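Local coordinates for oxidoreductase, 2OG-Fe oxygenase family protein, putative, expressed (Oryza sativa subsp. japonica, PDB 5XOI) that probably acts as an iron(II)- and 2-oxoglutarate-dependent dioxygenase of the AlkB family, represented here by its oxygenase domain with manganese in the metal site, at residues L188-K193 against I197-S202. Numbering follows the deposited sequence.
With MN (manganese (II) ion), chain C.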
ATOM      1  N   LEU A 188      -0.819   6.664   1.726  1.00 15.45           N
ATOM      2  CA  LEU A 188      -2.208   6.786   1.304  1.00 14.60           C
ATOM      3  C   LEU A 188      -3.055   5.865   2.169  1.00 14.83           C
ATOM      4  O   LEU A 188      -2.664   4.722   2.420  1.00 14.23           O
ATOM      5  CB  LEU A 188      -2.362   6.398  -0.172  1.00 13.92           C
ATOM      6  CG  LEU A 188      -3.793   6.341  -0.692  1.00 15.78           C
ATOM      7  CD1 LEU A 188      -4.376   7.747  -0.771  1.00 15.69           C
ATOM      8  CD2 LEU A 188      -3.826   5.676  -2.066  1.00 20.22           C
ATOM      9  N   ILE A 189      -4.201   6.359   2.639  1.00 14.00           N
ATOM     10  CA  ILE A 189      -5.131   5.561   3.435  1.00 14.38           C
ATOM     11  C   ILE A 189      -6.490   5.604   2.758  1.00 13.27           C
ATOM     12  O   ILE A 189      -6.967   6.684   2.413  1.00 18.14           O
ATOM     13  CB  ILE A 189      -5.241   6.079   4.883  1.00 13.13           C
ATOM     14  CG1 ILE A 189      -3.865   6.106   5.548  1.00 14.86           C
ATOM     15  CG2 ILE A 189      -6.198   5.181   5.681  1.00 13.39           C
ATOM     16  CD1 ILE A 189      -3.895   6.482   7.005  1.00 19.07           C
ATOM     17  N   PHE A 190      -7.111   4.439   2.551  1.00 15.24           N
ATOM     18  CA  PHE A 190      -8.519   4.414   2.169  1.00 14.99           C
ATOM     19  C   PHE A 190      -9.293   3.444   3.058  1.00 15.19           C
ATOM     20  O   PHE A 190      -8.952   2.260   3.158  1.00 16.04           O
ATOM     21  CB  PHE A 190      -8.739   4.123   0.662  1.00 14.25           C
ATOM     22  CG  PHE A 190      -7.955   2.954   0.064  1.00 17.71           C
ATOM     23  CD1 PHE A 190      -6.631   3.105  -0.344  1.00 18.24           C
ATOM     24  CD2 PHE A 190      -8.600   1.755  -0.229  1.00 17.63           C
ATOM     25  CE1 PHE A 190      -5.940   2.056  -0.955  1.00 16.24           C
ATOM     26  CE2 PHE A 190      -7.921   0.704  -0.839  1.00 12.65           C
ATOM     27  CZ  PHE A 190      -6.584   0.848  -1.195  1.00 15.31           C
ATOM     28  N   GLY A 191     -10.321   3.964   3.727  1.00 16.94           N
ATOM     29  CA  GLY A 191     -11.187   3.150   4.559  1.00 16.22           C
ATOM     30  C   GLY A 191     -12.579   3.747   4.591  1.00 16.98           C
ATOM     31  O   GLY A 191     -12.879   4.661   3.813  1.00 17.95           O
ATOM     32  N   GLY A 192     -13.438   3.240   5.472  1.00 20.74           N
ATOM     33  CA  GLY A 192     -14.797   3.744   5.499  1.00 20.68           C
ATOM     34  C   GLY A 192     -15.449   3.584   4.145  1.00 23.66           C
ATOM     35  O   GLY A 192     -15.313   2.549   3.475  1.00 20.84           O
ATOM     36  N   LYS A 193     -16.143   4.637   3.710  1.00 19.65           N
ATOM     37  CA  LYS A 193     -16.858   4.558   2.441  1.00 22.86           C
ATOM     38  C   LYS A 193     -15.934   4.408   1.240  1.00 21.50           C
ATOM     39  O   LYS A 193     -16.423   4.084   0.152  1.00 22.97           O
ATOM     40  CB  LYS A 193     -17.750   5.789   2.248  1.00 30.03           C
ATOM     41  CG  LYS A 193     -18.917   5.852   3.213  1.00 32.62           C
ATOM     42  CD  LYS A 193     -19.875   6.983   2.857  1.00 38.59           C
ATOM     43  CE  LYS A 193     -20.507   7.552   4.114  1.00 42.82           C
ATOM     44  NZ  LYS A 193     -20.765   6.464   5.100  1.00 51.01           N
ATOM     45  N   ILE A 197     -12.802   1.031  -3.034  1.00 16.60           N
ATOM     46  CA  ILE A 197     -12.516   1.681  -4.308  1.00 14.82           C
ATOM     47  C   ILE A 197     -11.775   0.715  -5.222  1.00 13.26           C
ATOM     48  O   ILE A 197     -10.956  -0.103  -4.781  1.00 15.84           O
ATOM     49  CB  ILE A 197     -11.709   2.979  -4.121  1.00 14.56           C
ATOM     50  CG1 ILE A 197     -10.431   2.723  -3.302  1.00 17.14           C
ATOM     51  CG2 ILE A 197     -12.590   4.064  -3.512  1.00 19.04           C
ATOM     52  CD1 ILE A 197      -9.434   3.895  -3.326  1.00 17.89           C
ATOM     53  N   PHE A 198     -12.082   0.794  -6.507  1.00 13.54           N
ATOM     54  CA  PHE A 198     -11.212   0.207  -7.512  1.00 13.63           C
ATOM     55  C   PHE A 198      -9.952   1.060  -7.629  1.00 14.87           C
ATOM     56  O   PHE A 198     -10.016   2.289  -7.608  1.00 13.87           O
ATOM     57  CB  PHE A 198     -11.927   0.130  -8.863  1.00 13.77           C
ATOM     58  CG  PHE A 198     -12.905  -1.013  -8.982  1.00 15.60           C
ATOM     59  CD1 PHE A 198     -14.207  -0.879  -8.508  1.00 19.13           C
ATOM     60  CD2 PHE A 198     -12.536  -2.209  -9.585  1.00 17.45           C
ATOM     61  CE1 PHE A 198     -15.118  -1.922  -8.613  1.00 18.99           C
ATOM     62  CE2 PHE A 198     -13.448  -3.272  -9.699  1.00 20.83           C
ATOM     63  CZ  PHE A 198     -14.733  -3.129  -9.214  1.00 20.34           C
ATOM     64  N   HIS A 199      -8.796   0.421  -7.765  1.00 14.58           N
ATOM     65  CA  HIS A 199      -7.559   1.198  -7.757  1.00 18.08           C
ATOM     66  C   HIS A 199      -6.455   0.397  -8.430  1.00 12.78           C
ATOM     67  O   HIS A 199      -6.562  -0.818  -8.632  1.00 13.11           O
ATOM     68  CB  HIS A 199      -7.143   1.594  -6.332  1.00 14.62           C
ATOM     69  CG  HIS A 199      -6.959   0.422  -5.427  1.00 12.84           C
ATOM     70  ND1 HIS A 199      -8.020  -0.211  -4.811  1.00 12.53           N
ATOM     71  CD2 HIS A 199      -5.851  -0.277  -5.088  1.00 16.93           C
ATOM     72  CE1 HIS A 199      -7.566  -1.235  -4.112  1.00 15.44           C
ATOM     73  NE2 HIS A 199      -6.256  -1.301  -4.271  1.00 12.23           N
ATOM     74  N   GLY A 200      -5.395   1.101  -8.804  1.00 13.22           N
ATOM     75  CA  GLY A 200      -4.279   0.427  -9.447  1.00 14.35           C
ATOM     76  C   GLY A 200      -3.177   1.411  -9.771  1.00 13.96           C
ATOM     77  O   GLY A 200      -3.238   2.593  -9.415  1.00 13.67           O
ATOM     78  N   VAL A 201      -2.162   0.906 -10.470  1.00 13.09           N
ATOM     79  CA  VAL A 201      -0.978   1.695 -10.798  1.00 14.41           C
ATOM     80  C   VAL A 201      -0.862   1.689 -12.317  1.00 16.46           C
ATOM     81  O   VAL A 201      -0.630   0.634 -12.925  1.00 16.69           O
ATOM     82  CB  VAL A 201       0.296   1.153 -10.128  1.00 14.17           C
ATOM     83  CG1 VAL A 201       1.524   1.896 -10.666  1.00 13.62           C
ATOM     84  CG2 VAL A 201       0.231   1.341  -8.611  1.00 13.16           C
ATOM     85  N   SER A 202      -1.070   2.853 -12.940  1.00 16.32           N
ATOM     86  CA  SER A 202      -1.051   2.907 -14.399  1.00 13.57           C
ATOM     87  C   SER A 202       0.343   3.102 -14.973  1.00 14.85           C
ATOM     88  O   SER A 202       0.571   2.779 -16.151  1.00 20.26           O
ATOM     89  CB  SER A 202      -1.968   4.023 -14.887  1.00 16.14           C
ATOM     90  OG  SER A 202      -1.583   5.261 -14.311  1.00 21.85           O
TER
HETATM   91 MN    MN C 402      -5.008  -3.092  -3.921  1.00 14.80          MN
HETATM   92  O   HOH W   1      -4.168  -2.153  -1.966  1.00 21.11           O
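The metal site of the double-stranded beta-helix (jelly-roll) fold is backed here by Phe190, which packs against the metal ligand His199 and against Ile197. His199 NE2 binds the manganese ion at 2.2 Å; His139 and Asp141 complete the protein's HxD...H triad, and a water also binds. Phe190 turns its edge to one face of the imidazole, with CZ 3.7 Å from His199 CE1. The ring planes meet at 57°. At the other ring nitrogen, His199 ND1 donates to Ile197 O at 2.9 Å, with the acceptor close to the imidazole plane. This bond leaves NE2 to the metal, and together the two bonds fix the ring's rotation. Ile197 CD1 lies over a face of the Phe190 ring, 4.0 Å from its centroid, a CH-pi contact. A chi1 of 54° tucks Ile197 CG1 back over its own backbone, from where it reaches Phe190 CD2 at 3.7 Å. Replacing Phe190 by alanine is likely to leave one imidazole face and the Ile197 methyl without their aromatic partner. The contact joins the two sheets of the fold: strand 187-190 lies between strands 13-16 and 155-161, strand 198-205 between 134-139 and 163-169. Met13 touches both Phe190 and Ile197.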